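Local atomic coordinates of vacuolar protein sorting protein 36 (Saccharomyces cerevisiae, PDB entry 2CAY), a protein that serves in the ESCRT-II complex of multivesicular-body sorting, where its N-terminal PH-type GLUE domain probably binds membrane lipids and links the complex to ESCRT-I. Residues 95-100 / 111-117; 33-37 / 118-124; 79-85 / 131-136. All coordinates share one frame; numbering follows the deposited sequence.

Contact 1. Residues 95-100 / 111-117; sequences SPRLIL and FVQLSFR. With SO4 (sulfate ion), chain C.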
loop_
_atom_site.group_PDB
_atom_site.type_symbol
_atom_site.label_atom_id
_atom_site.label_comp_id
_atom_site.label_asym_id
_atom_site.label_seq_id
_atom_site.Cartn_x
_atom_site.Cartn_y
_atom_site.Cartn_z
ATOM N N SER A 95 5.483 4.770 12.117
ATOM C CA SER A 95 6.855 4.497 11.597
ATOM C C SER A 95 6.807 3.629 10.347
ATOM O O SER A 95 5.890 2.816 10.192
ATOM C CB SER A 95 7.689 3.778 12.658
ATOM O OG SER A 95 7.677 4.486 13.876
ATOM N N PRO A 96 7.807 3.772 9.445
ATOM C CA PRO A 96 7.897 2.764 8.359
ATOM C C PRO A 96 8.139 1.351 8.926
ATOM O O PRO A 96 8.623 1.229 10.056
ATOM C CB PRO A 96 9.112 3.216 7.515
ATOM C CG PRO A 96 9.538 4.539 8.043
ATOM C CD PRO A 96 8.885 4.786 9.389
ATOM N N ARG A 97 7.788 0.330 8.161
ATOM C CA ARG A 97 7.800 -1.063 8.636
ATOM C C ARG A 97 8.482 -1.927 7.603
ATOM O O ARG A 97 8.300 -1.752 6.372
ATOM C CB ARG A 97 6.370 -1.589 8.793
ATOM C CG ARG A 97 5.423 -0.732 9.643
ATOM C CD ARG A 97 5.612 -0.978 11.106
ATOM N NE ARG A 97 4.625 -0.208 11.907
ATOM C CZ ARG A 97 3.417 -0.626 12.283
ATOM N NH1 ARG A 97 2.967 -1.830 11.941
ATOM N NH2 ARG A 97 2.619 0.210 12.987
ATOM N N LEU A 98 9.253 -2.889 8.087
ATOM C CA LEU A 98 9.686 -3.982 7.221
ATOM C C LEU A 98 8.923 -5.267 7.612
ATOM O O LEU A 98 9.020 -5.722 8.744
ATOM C CB LEU A 98 11.207 -4.171 7.260
ATOM C CG LEU A 98 11.756 -5.284 6.334
ATOM C CD1 LEU A 98 11.575 -4.897 4.851
ATOM C CD2 LEU A 98 13.231 -5.587 6.626
ATOM N N ILE A 99 8.150 -5.803 6.673
ATOM C CA ILE A 99 7.270 -6.983 6.906
ATOM C C ILE A 99 7.993 -8.249 6.451
ATOM O O ILE A 99 8.468 -8.319 5.315
ATOM C CB ILE A 99 5.942 -6.863 6.082
ATOM C CG1 ILE A 99 5.327 -5.464 6.158
ATOM C CG2 ILE A 99 4.939 -8.013 6.394
ATOM C CD1 ILE A 99 5.274 -4.898 7.495
ATOM N N LEU A 100 8.127 -9.206 7.359
ATOM C CA LEU A 100 8.792 -10.493 7.056
ATOM C C LEU A 100 7.744 -11.596 6.902
ATOM O O LEU A 100 6.985 -11.866 7.850
ATOM C CB LEU A 100 9.768 -10.860 8.188
ATOM C CG LEU A 100 10.671 -9.709 8.647
ATOM C CD1 LEU A 100 11.597 -10.170 9.816
ATOM C CD2 LEU A 100 11.478 -9.182 7.481
ATOM N N PHE A 111 3.216 -13.387 10.835
ATOM C CA PHE A 111 4.331 -12.771 10.118
ATOM C C PHE A 111 4.986 -11.819 11.119
ATOM O O PHE A 111 4.482 -11.612 12.223
ATOM C CB PHE A 111 3.859 -12.017 8.837
ATOM C CG PHE A 111 2.793 -10.974 9.098
ATOM C CD1 PHE A 111 3.130 -9.636 9.346
ATOM C CD2 PHE A 111 1.445 -11.317 9.049
ATOM C CE1 PHE A 111 2.142 -8.676 9.584
ATOM C CE2 PHE A 111 0.464 -10.365 9.295
ATOM C CZ PHE A 111 0.808 -9.042 9.540
ATOM N N VAL A 112 6.113 -11.240 10.739
ATOM C CA VAL A 112 6.799 -10.315 11.635
ATOM C C VAL A 112 6.897 -8.937 11.016
ATOM O O VAL A 112 6.936 -8.806 9.803
ATOM C CB VAL A 112 8.261 -10.824 11.992
ATOM C CG1 VAL A 112 9.090 -9.687 12.701
ATOM C CG2 VAL A 112 8.185 -12.089 12.869
ATOM N N GLN A 113 6.943 -7.907 11.845
ATOM C CA GLN A 113 7.337 -6.570 11.340
ATOM C C GLN A 113 8.448 -5.995 12.186
ATOM O O GLN A 113 8.462 -6.158 13.412
ATOM C CB GLN A 113 6.188 -5.571 11.352
ATOM C CG GLN A 113 4.798 -6.147 10.994
ATOM C CD GLN A 113 3.737 -5.064 11.052
ATOM O OE1 GLN A 113 3.927 -3.981 10.478
ATOM N NE2 GLN A 113 2.628 -5.331 11.773
ATOM N N LEU A 114 9.325 -5.247 11.527
ATOM C CA LEU A 114 10.301 -4.402 12.188
ATOM C C LEU A 114 9.803 -2.961 12.036
ATOM O O LEU A 114 9.496 -2.524 10.905
ATOM C CB LEU A 114 11.656 -4.547 11.482
ATOM C CG LEU A 114 12.129 -5.991 11.292
ATOM C CD1 LEU A 114 13.541 -5.968 10.609
ATOM C CD2 LEU A 114 12.187 -6.749 12.611
ATOM N N SER A 115 9.722 -2.220 13.130
ATOM C CA SER A 115 9.209 -0.873 13.032
ATOM C C SER A 115 10.311 0.140 13.331
ATOM O O SER A 115 10.939 0.090 14.406
ATOM C CB SER A 115 7.973 -0.702 13.940
ATOM O OG SER A 115 7.430 0.607 13.779
ATOM N N PHE A 116 10.557 1.054 12.390
ATOM C CA PHE A 116 11.729 1.954 12.493
ATOM C C PHE A 116 11.420 3.334 13.076
ATOM O O PHE A 116 10.929 4.204 12.363
ATOM C CB PHE A 116 12.447 2.112 11.145
ATOM C CG PHE A 116 12.935 0.813 10.552
ATOM C CD1 PHE A 116 14.244 0.370 10.804
ATOM C CD2 PHE A 116 12.101 0.040 9.770
ATOM C CE1 PHE A 116 14.716 -0.841 10.275
ATOM C CE2 PHE A 116 12.569 -1.178 9.204
ATOM C CZ PHE A 116 13.878 -1.610 9.478
ATOM N N ARG A 117 11.773 3.568 14.339
ATOM C CA ARG A 117 11.336 4.810 15.015
ATOM C C ARG A 117 12.287 5.999 14.855
ATOM O O ARG A 117 11.904 7.139 15.127
ATOM C CB ARG A 117 11.048 4.583 16.507
ATOM C CG ARG A 117 9.663 4.014 16.805
ATOM C CD ARG A 117 9.503 2.610 16.236
ATOM N NE ARG A 117 8.205 2.014 16.580
ATOM C CZ ARG A 117 7.971 1.203 17.617
ATOM N NH1 ARG A 117 8.924 0.923 18.488
ATOM N NH2 ARG A 117 6.756 0.693 17.794
HETATM S S SO4 C . 4.743 2.397 15.039
HETATM O O1 SO4 C . 5.195 1.065 15.396
HETATM O O2 SO4 C . 5.729 3.402 15.438
HETATM O O3 SO4 C . 3.499 2.641 15.790
HETATM O O4 SO4 C . 4.556 2.562 13.622
HETATM O O HOH W 1 0.571 -3.317 12.502
#

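Contact 2. Residues 33-37 / 118-124; sequences FIDQS and KSDGVLF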
loop_
_atom_site.group_PDB
_atom_site.type_symbol
_atom_site.label_atom_id
_atom_site.label_comp_id
_atom_site.label_asym_id
_atom_site.label_seq_id
_atom_site.Cartn_x
_atom_site.Cartn_y
_atom_site.Cartn_z
ATOM N N PHE A 33 24.549 -5.133 8.400
ATOM C CA PHE A 33 23.985 -3.816 8.612
ATOM C C PHE A 33 23.346 -3.714 9.979
ATOM O O PHE A 33 22.920 -4.720 10.530
ATOM C CB PHE A 33 22.956 -3.475 7.509
ATOM C CG PHE A 33 22.850 -2.008 7.233
ATOM C CD1 PHE A 33 23.789 -1.380 6.404
ATOM C CD2 PHE A 33 21.851 -1.236 7.820
ATOM C CE1 PHE A 33 23.720 0.019 6.164
ATOM C CE2 PHE A 33 21.776 0.152 7.571
ATOM C CZ PHE A 33 22.717 0.764 6.745
ATOM N N ILE A 34 23.288 -2.511 10.524
ATOM C CA ILE A 34 22.649 -2.298 11.828
ATOM C C ILE A 34 21.762 -1.034 11.787
ATOM O O ILE A 34 22.107 -0.048 11.114
ATOM C CB ILE A 34 23.718 -2.147 12.937
ATOM C CG1 ILE A 34 24.729 -3.314 12.900
ATOM C CG2 ILE A 34 23.058 -1.993 14.347
ATOM C CD1 ILE A 34 26.044 -3.039 13.670
ATOM N N ASP A 35 20.631 -1.048 12.493
ATOM C CA ASP A 35 19.855 0.188 12.698
ATOM C C ASP A 35 19.415 0.215 14.160
ATOM O O ASP A 35 19.468 -0.801 14.841
ATOM C CB ASP A 35 18.648 0.223 11.757
ATOM C CG ASP A 35 18.247 1.659 11.295
ATOM O OD1 ASP A 35 17.538 1.728 10.272
ATOM O OD2 ASP A 35 18.570 2.703 11.941
ATOM N N GLN A 36 18.986 1.374 14.615
ATOM C CA GLN A 36 18.715 1.681 16.023
ATOM C C GLN A 36 17.237 2.014 16.203
ATOM O O GLN A 36 16.553 2.420 15.231
ATOM C CB GLN A 36 19.537 2.904 16.465
ATOM C CG GLN A 36 21.038 2.662 16.649
ATOM C CD GLN A 36 21.786 2.668 15.344
ATOM O OE1 GLN A 36 21.366 3.319 14.369
ATOM N NE2 GLN A 36 22.906 1.943 15.302
ATOM N N SER A 37 16.768 1.865 17.446
ATOM C CA SER A 37 15.412 2.252 17.873
ATOM C C SER A 37 14.314 1.544 17.062
ATOM O O SER A 37 13.379 2.184 16.560
ATOM C CB SER A 37 15.216 3.764 17.773
ATOM O OG SER A 37 16.166 4.486 18.538
ATOM N N LYS A 118 13.506 5.753 14.435
ATOM C CA LYS A 118 14.492 6.832 14.336
ATOM C C LYS A 118 15.204 6.873 12.991
ATOM O O LYS A 118 16.197 7.584 12.839
ATOM C CB LYS A 118 15.546 6.727 15.465
ATOM C CG LYS A 118 15.043 7.116 16.872
ATOM C CD LYS A 118 14.339 8.462 16.964
ATOM C CE LYS A 118 13.924 8.744 18.435
ATOM N NZ LYS A 118 12.737 9.680 18.544
ATOM N N SER A 119 14.709 6.114 12.026
ATOM C CA SER A 119 15.249 6.111 10.646
ATOM C C SER A 119 14.109 5.753 9.711
ATOM O O SER A 119 13.060 5.352 10.172
ATOM C CB SER A 119 16.393 5.112 10.484
ATOM O OG SER A 119 15.899 3.780 10.404
ATOM N N ASP A 120 14.292 5.913 8.399
ATOM C CA ASP A 120 13.240 5.484 7.468
ATOM C C ASP A 120 13.330 3.990 7.198
ATOM O O ASP A 120 12.512 3.440 6.474
ATOM C CB ASP A 120 13.317 6.279 6.149
ATOM C CG ASP A 120 14.699 6.221 5.503
ATOM O OD1 ASP A 120 15.442 5.226 5.682
ATOM O OD2 ASP A 120 15.045 7.213 4.812
ATOM N N GLY A 121 14.344 3.335 7.770
ATOM C CA GLY A 121 14.516 1.884 7.588
ATOM C C GLY A 121 14.881 1.427 6.174
ATOM O O GLY A 121 14.904 0.248 5.891
ATOM N N VAL A 122 15.179 2.371 5.282
ATOM C CA VAL A 122 15.402 2.026 3.884
ATOM C C VAL A 122 16.698 1.254 3.634
ATOM O O VAL A 122 16.691 0.259 2.933
ATOM C CB VAL A 122 15.351 3.295 2.984
ATOM C CG1 VAL A 122 15.841 2.968 1.556
ATOM C CG2 VAL A 122 13.927 3.869 3.003
ATOM N N LEU A 123 17.813 1.727 4.149
ATOM C CA LEU A 123 19.069 0.983 3.914
ATOM C C LEU A 123 19.039 -0.421 4.549
ATOM O O LEU A 123 19.547 -1.382 3.973
ATOM C CB LEU A 123 20.256 1.765 4.459
ATOM C CG LEU A 123 20.606 3.092 3.738
ATOM C CD1 LEU A 123 21.756 3.785 4.466
ATOM C CD2 LEU A 123 20.955 2.807 2.272
ATOM N N PHE A 124 18.447 -0.521 5.738
ATOM C CA PHE A 124 18.300 -1.827 6.388
ATOM C C PHE A 124 17.456 -2.778 5.554
ATOM O O PHE A 124 17.801 -3.954 5.370
ATOM C CB PHE A 124 17.736 -1.718 7.798
ATOM C CG PHE A 124 17.845 -3.032 8.576
ATOM C CD1 PHE A 124 18.958 -3.304 9.365
ATOM C CD2 PHE A 124 16.856 -4.008 8.456
ATOM C CE1 PHE A 124 19.057 -4.562 10.051
ATOM C CE2 PHE A 124 16.950 -5.239 9.159
ATOM C CZ PHE A 124 18.060 -5.506 9.935
HETATM O O HOH W 2 17.957 1.652 7.568
HETATM O O HOH W 3 14.875 3.341 13.309
#

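Contact 3. Residues 79-85 / 131-136; sequences LDDLAYV and ALENIL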
loop_
_atom_site.group_PDB
_atom_site.type_symbol
_atom_site.label_atom_id
_atom_site.label_comp_id
_atom_site.label_asym_id
_atom_site.label_seq_id
_atom_site.Cartn_x
_atom_site.Cartn_y
_atom_site.Cartn_z
ATOM N N LEU A 79 17.193 -16.168 8.454
ATOM C CA LEU A 79 16.848 -15.802 7.071
ATOM C C LEU A 79 16.349 -17.002 6.253
ATOM O O LEU A 79 15.497 -16.859 5.380
ATOM C CB LEU A 79 18.030 -15.137 6.363
ATOM C CG LEU A 79 18.504 -13.785 6.892
ATOM C CD1 LEU A 79 19.827 -13.387 6.158
ATOM C CD2 LEU A 79 17.404 -12.695 6.744
ATOM N N ASP A 80 16.893 -18.179 6.534
ATOM C CA ASP A 80 16.447 -19.416 5.886
ATOM C C ASP A 80 14.962 -19.771 6.149
ATOM O O ASP A 80 14.411 -20.590 5.449
ATOM C CB ASP A 80 17.325 -20.596 6.307
ATOM C CG ASP A 80 17.095 -21.825 5.418
ATOM O OD1 ASP A 80 17.444 -21.779 4.198
ATOM O OD2 ASP A 80 16.540 -22.827 5.941
ATOM N N ASP A 81 14.329 -19.163 7.141
ATOM C CA ASP A 81 12.894 -19.404 7.419
ATOM C C ASP A 81 11.946 -18.410 6.684
ATOM O O ASP A 81 10.698 -18.503 6.797
ATOM C CB ASP A 81 12.653 -19.378 8.921
ATOM C CG ASP A 81 13.284 -20.597 9.646
ATOM O OD1 ASP A 81 13.641 -21.589 8.957
ATOM O OD2 ASP A 81 13.422 -20.540 10.891
ATOM N N LEU A 82 12.534 -17.485 5.925
ATOM C CA LEU A 82 11.780 -16.429 5.252
ATOM C C LEU A 82 11.605 -16.677 3.762
ATOM O O LEU A 82 12.477 -17.236 3.094
ATOM C CB LEU A 82 12.467 -15.057 5.443
ATOM C CG LEU A 82 12.684 -14.514 6.856
ATOM C CD1 LEU A 82 13.234 -13.061 6.773
ATOM C CD2 LEU A 82 11.405 -14.561 7.743
ATOM N N ALA A 83 10.460 -16.233 3.240
ATOM C CA ALA A 83 10.173 -16.272 1.821
ATOM C C ALA A 83 10.201 -14.906 1.144
ATOM O O ALA A 83 10.661 -14.793 -0.022
ATOM C CB ALA A 83 8.821 -17.017 1.541
ATOM N N TYR A 84 9.720 -13.863 1.839
ATOM C CA TYR A 84 9.749 -12.495 1.295
ATOM C C TYR A 84 9.945 -11.487 2.406
ATOM O O TYR A 84 9.629 -11.744 3.555
ATOM C CB TYR A 84 8.415 -12.104 0.599
ATOM C CG TYR A 84 7.864 -13.071 -0.421
ATOM C CD1 TYR A 84 8.062 -12.838 -1.788
ATOM C CD2 TYR A 84 7.129 -14.203 -0.034
ATOM C CE1 TYR A 84 7.564 -13.720 -2.769
ATOM C CE2 TYR A 84 6.623 -15.105 -1.002
ATOM C CZ TYR A 84 6.832 -14.841 -2.367
ATOM O OH TYR A 84 6.323 -15.688 -3.316
ATOM N N VAL A 85 10.442 -10.309 2.035
ATOM C CA VAL A 85 10.378 -9.142 2.892
ATOM C C VAL A 85 9.763 -8.019 2.050
ATOM O O VAL A 85 9.976 -7.961 0.830
ATOM C CB VAL A 85 11.757 -8.756 3.531
ATOM C CG1 VAL A 85 12.419 -9.951 4.151
ATOM C CG2 VAL A 85 12.687 -8.160 2.492
ATOM N N ALA A 131 20.257 -9.947 1.206
ATOM C CA ALA A 131 20.734 -11.066 2.026
ATOM C C ALA A 131 19.763 -12.248 1.886
ATOM O O ALA A 131 20.196 -13.396 1.657
ATOM C CB ALA A 131 20.900 -10.643 3.482
ATOM N N LEU A 132 18.453 -11.953 1.940
ATOM C CA LEU A 132 17.435 -12.960 1.635
ATOM C C LEU A 132 17.574 -13.545 0.227
ATOM O O LEU A 132 17.602 -14.771 0.051
ATOM C CB LEU A 132 16.003 -12.396 1.842
ATOM C CG LEU A 132 14.890 -13.419 1.565
ATOM C CD1 LEU A 132 15.063 -14.690 2.416
ATOM C CD2 LEU A 132 13.536 -12.789 1.801
ATOM N N GLU A 133 17.643 -12.693 -0.791
ATOM C CA GLU A 133 17.803 -13.192 -2.148
ATOM C C GLU A 133 19.042 -14.120 -2.327
ATOM O O GLU A 133 18.940 -15.136 -3.041
ATOM C CB GLU A 133 17.776 -12.050 -3.181
ATOM C CG GLU A 133 17.622 -12.545 -4.646
ATOM C CD GLU A 133 16.182 -12.941 -5.044
ATOM O OE1 GLU A 133 15.283 -13.120 -4.178
ATOM O OE2 GLU A 133 15.951 -13.082 -6.261
ATOM N N ASN A 134 20.166 -13.824 -1.653
ATOM C CA ASN A 134 21.361 -14.681 -1.740
ATOM C C ASN A 134 21.042 -16.094 -1.233
ATOM O O ASN A 134 21.543 -17.083 -1.767
ATOM C CB ASN A 134 22.552 -14.135 -0.917
ATOM C CG ASN A 134 23.159 -12.851 -1.503
ATOM O OD1 ASN A 134 22.938 -12.511 -2.662
ATOM N ND2 ASN A 134 23.899 -12.125 -0.681
ATOM N N ILE A 135 20.259 -16.177 -0.164
ATOM C CA ILE A 135 19.892 -17.480 0.393
ATOM C C ILE A 135 18.905 -18.204 -0.527
ATOM O O ILE A 135 19.091 -19.390 -0.813
ATOM C CB ILE A 135 19.358 -17.333 1.797
ATOM C CG1 ILE A 135 20.529 -16.998 2.717
ATOM C CG2 ILE A 135 18.627 -18.609 2.241
ATOM C CD1 ILE A 135 20.144 -16.220 3.876
ATOM N N LEU A 136 17.885 -17.490 -1.014
ATOM C CA LEU A 136 16.849 -18.099 -1.857
ATOM C C LEU A 136 17.384 -18.680 -3.143
ATOM O O LEU A 136 16.984 -19.779 -3.530
ATOM C CB LEU A 136 15.689 -17.126 -2.160
ATOM C CG LEU A 136 14.767 -16.834 -0.967
ATOM C CD1 LEU A 136 13.697 -15.767 -1.327
ATOM C CD2 LEU A 136 14.097 -18.113 -0.442
#

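Contact 1. Residues 95-100 / 111-117
Leu100 and Val112 face each other as a hydrogen-bonded antiparallel pair, and their side chains slant across one another, with Leu100 CD1 against Val112 CG1 at 3.9 Å. Both backbone bonds of this pair form, the tighter from Leu100 N to Val112 O at 2.7 Å. Two residues along, Leu98 and Leu114 repeat the pattern, their side chains alongside one another and pointing the same way. Leu98 has CG anti to its own N (chi1 -178°), which brings CD2 to 4.0 Å from Leu114 CD1. Its CB meets a different neighbour, Phe116, whose ring turns its edge to Leu98, CE2 lying 3.8 Å from Leu98 CB; the backbone N-H of Phe116 runs almost straight to Pro96 O. On the other face, Ile99 CD1 lies along the Gln113 side chain, and the Arg97 guanidinium meets its partners at its edge. Arg97 NH1 donates to Gln113 OE1 at 2.8 Å, the oxygen lying in the guanidinium plane but gripped from above the amide plane, the two planes being 44° apart. Arg97 NE and NH2 both turn to sulfate O4, with NH2 at 3.1 Å, while Arg117 takes O1 and O2 and the hydroxyls of Ser95 and Ser115 add a bond each. With an alanine in place of Arg97, Gln113 OE1 would probably lose its guanidinium donor and sulfate O4 two of its N-H groups. Tyr41 joins through a cation-pi contact with Arg97 and a hydroxyl bond to the sulfate. Here is a beta hairpin of a PH-type fold: aliphatic and aromatic side chains line the face toward helix 122-137, and the other carries a basic anion site. The sulfate probably came from the crystallisation liquor, but the site is consistent with phosphate recognition by a lipid-binding domain.

Contact 2. Residues 33-37 / 118-124
Phe33 lies across the first turn of the helix, its CZ 3.5 Å from Leu123 CB. One face of the ring covers Leu123 C, off-centre toward the rim, and the side chains of Phe33 and Phe124 slide past each other in opposite directions, with Phe33 CD2 at 3.9 Å from Phe124 CD1. Another carbon contact, at the far end, is tight: Ser37 CB sits 3.5 Å from Lys118 CG, before the lysine chain leads off.

The polar part centres on Asp35. Ser119 OG gives its proton to Asp35 OD1 at 2.6 Å, on the syn side but 28° out of the carboxylate plane. Asp35 OD2 is held by the N-H of Gln36, so both oxygens are engaged. Ser119 OG stands between its backbone N and carbonyl carbon (chi1 76°), where it can also accept from Gly121 N, an ST turn. Asp120 OD1 takes Val122 N at 2.9 Å, an Asx turn beside Gly121, the N-cap residue.

Water fills in the rest. One molecule donates to Asp35 OD1 and accepts from Phe124 N; a second ties Gln36 O to Lys118 N and Ser119 OG.

All this binds the edge strand 31-35 to the start of helix 122-137, whose Phe124 reaches between the two sheets, touching Ile55 and Leu57 of strand 53-58 and Leu114 and Phe116 of strand 112-116.

Contact 3. Residues 79-85 / 131-136
Leu132 is the main bump: its branched end pushes into a hollow formed where the chain curls from the 3-10 turn at 79-81 into the strand. With CG anti to the backbone N (chi1 -179°), the branch point is aimed at that hollow and the two methyls part inside it. CD1 lies against the turn, 3.7 Å from both Leu79 O and Leu82 O, and also brushes Leu82 CB. CD2 goes the other way, to 3.8 Å from Tyr84 CA and 3.9 Å from Val85 CG1, the valine and leucine side chains sliding past each other in opposite directions.

In return, Leu79 fits against the helix between Ala131 and Ile135. The isoleucine crosses it at about a right angle, and Ile135 CD1 presses hard on Leu79 CB at 3.4 Å, closer than usual for carbons. Leu79 CD1 completes the fit at 4.0 Å from Ala131 CB, while Ile135 CG2 edges up to the Asp80 carboxylate.

One turn beyond Leu132, Leu136 covers the far lip: its CD1 reaches 3.4 Å from Ala83 O, a buried carbonyl with no polar partner in the model. Ala83 and Tyr84 form a classic beta bulge opposite Phe101, and the chain turns a corner at Ala83.

Packing is therefore purely by shape, seating the C-terminal half of helix 122-137 against the start of strand 82-88; Leu82 and Val85 continue to Leu100 of strand 97-102, and Leu79 to Ile62 of strand 61-66.

Helix 122-137 ties the three together: contact 2 takes its beginning, contact 3 its last turns, and their centres lie about 19 Å apart without touching. Contact 1, the hairpin running into that helix, touches both, with its centre about 10 Å from that of contact 2 and about 16 Å from that of contact 3. It meets contact 2 through a probable backbone hydrogen bond from Arg117 to Ser37 and through Phe116, packed on Gly121, and contact 3 through Leu100 and Val85 on neighbouring strands of one sheet. Along the chain, contacts 2 and 3 cross while both enclose contact 1. The helix caps one open end of the two-sheet sandwich, as the C-terminal helix does in PH domains.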